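Local coordinates for protein alkaline serine protease (Pseudoalteromonas sp., PDB 1Y9Z) that probably cleaves peptide bonds as a cold-adapted, subtilisin-like serine endopeptidase from an Antarctic bacterium, at residues 423-426 with 427-431. Residues are numbered along the deposited sequence; the frame is centred on the assembly and turned at random.
Sequences AAKA and YLDES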
loop_
_atom_site.group_PDB
_atom_site.type_symbol
_atom_site.label_atom_id
_atom_site.label_comp_id
_atom_site.label_asym_id
_atom_site.label_seq_id
_atom_site.Cartn_x
_atom_site.Cartn_y
_atom_site.Cartn_z
ATOM N N ALA A 423 15.537 12.841 -6.347
ATOM C CA ALA A 423 15.681 13.495 -7.642
ATOM C C ALA A 423 14.758 14.703 -7.777
ATOM O O ALA A 423 15.142 15.727 -8.341
ATOM C CB ALA A 423 15.412 12.498 -8.761
ATOM N N ALA A 424 13.538 14.582 -7.263
ATOM C CA ALA A 424 12.579 15.679 -7.330
ATOM C C ALA A 424 13.100 16.881 -6.546
ATOM O O ALA A 424 12.977 18.024 -6.988
ATOM C CB ALA A 424 11.233 15.231 -6.777
ATOM N N LYS A 425 13.678 16.617 -5.380
ATOM C CA LYS A 425 14.226 17.680 -4.547
ATOM C C LYS A 425 15.373 18.380 -5.266
ATOM O O LYS A 425 15.431 19.607 -5.311
ATOM C CB LYS A 425 14.733 17.113 -3.221
ATOM C CG LYS A 425 15.526 18.116 -2.390
ATOM C CD LYS A 425 16.188 17.449 -1.196
ATOM C CE LYS A 425 17.096 18.420 -0.455
ATOM N NZ LYS A 425 18.199 18.937 -1.313
ATOM N N ALA A 426 16.287 17.588 -5.820
ATOM C CA ALA A 426 17.440 18.129 -6.535
ATOM C C ALA A 426 16.990 19.010 -7.697
ATOM O O ALA A 426 17.624 20.019 -8.011
ATOM C CB ALA A 426 18.313 16.988 -7.047
ATOM N N TYR A 427 15.889 18.616 -8.328
ATOM C CA TYR A 427 15.319 19.348 -9.453
ATOM C C TYR A 427 14.925 20.751 -8.993
ATOM O O TYR A 427 15.339 21.752 -9.578
ATOM C CB TYR A 427 14.082 18.603 -9.962
ATOM C CG TYR A 427 13.462 19.144 -11.232
ATOM C CD1 TYR A 427 13.965 18.791 -12.483
ATOM C CD2 TYR A 427 12.336 19.966 -11.183
ATOM C CE1 TYR A 427 13.356 19.237 -13.657
ATOM C CE2 TYR A 427 11.721 20.418 -12.349
ATOM C CZ TYR A 427 12.234 20.048 -13.581
ATOM O OH TYR A 427 11.617 20.474 -14.735
ATOM N N LEU A 428 14.126 20.810 -7.934
ATOM C CA LEU A 428 13.664 22.080 -7.392
ATOM C C LEU A 428 14.795 22.878 -6.747
ATOM O O LEU A 428 14.695 24.095 -6.599
ATOM C CB LEU A 428 12.535 21.837 -6.384
ATOM C CG LEU A 428 11.249 21.259 -6.987
ATOM C CD1 LEU A 428 10.247 20.967 -5.882
ATOM C CD2 LEU A 428 10.666 22.242 -7.991
ATOM N N ASP A 429 15.868 22.189 -6.365
ATOM C CA ASP A 429 17.021 22.850 -5.761
ATOM C C ASP A 429 17.632 23.821 -6.761
ATOM O O ASP A 429 18.209 24.840 -6.380
ATOM C CB ASP A 429 18.072 21.819 -5.339
ATOM C CG ASP A 429 17.798 21.226 -3.970
ATOM O OD1 ASP A 429 18.484 20.251 -3.599
ATOM O OD2 ASP A 429 16.903 21.738 -3.263
ATOM N N GLU A 430 17.511 23.495 -8.044
ATOM C CA GLU A 430 18.038 24.347 -9.103
ATOM C C GLU A 430 17.133 25.567 -9.243
ATOM O O GLU A 430 17.604 26.703 -9.276
ATOM C CB GLU A 430 18.095 23.578 -10.422
ATOM C CG GLU A 430 19.032 22.381 -10.397
ATOM C CD GLU A 430 20.465 22.771 -10.095
ATOM O OE1 GLU A 430 21.041 23.566 -10.868
ATOM O OE2 GLU A 430 21.018 22.284 -9.086
ATOM N N SER A 431 15.830 25.314 -9.319
ATOM C CA SER A 431 14.827 26.368 -9.433
ATOM C C SER A 431 13.457 25.706 -9.422
ATOM O O SER A 431 13.356 24.482 -9.510
ATOM C CB SER A 431 15.000 27.151 -10.735
ATOM O OG SER A 431 14.518 26.411 -11.842
#
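An i to i+4 salt bridge between Lys425 and Asp429 links neighbouring turns of the last helix of the chain, 421-430, at the edge of the subtilisin-like alpha/beta domain. Lys425 NZ lies 2.7 Å from Asp429 OD1 and approaches the syn lone pair of that oxygen, on the side of OD2. The lysine chain runs extended from CB to CE, with CG anti to the backbone N (chi1 171°). A single bend at chi4 (-61°) then brings the ammonium group over to the carboxylate. Asp429 OD2 is bonded in turn to His386, just past helix 368-385, so the two carboxylate oxygens hold different partners. With an alanine in place of Asp429, Lys425 NZ would probably lose its partner on the helix and His386 NE2 its acceptor.

The backbone bonds are those of an alpha-helix, with N-H groups reaching the carbonyl four residues back. Tyr427 N meets Ala423 O at 3.0 Å, and Leu428 N meets Ala424 O at 3.2 Å. Asp429 N reaches Lys425 O at 2.8 Å. Near the C-terminal end the pattern weakens: Ala426 O receives only weak bonds from Asp429 N and Glu430 N, the latter at 3.5 Å.

Ala424 and Leu428 are buried, one turn apart, and both rest on Val382 of helix 368-385. Leu428 CG also lies 3.7 Å from Ala424 O. Tyr427 CB lies 3.2 Å from Ala424 O, while the tyrosine side chain packs on Ala397 and Thr401 of helix 391-401.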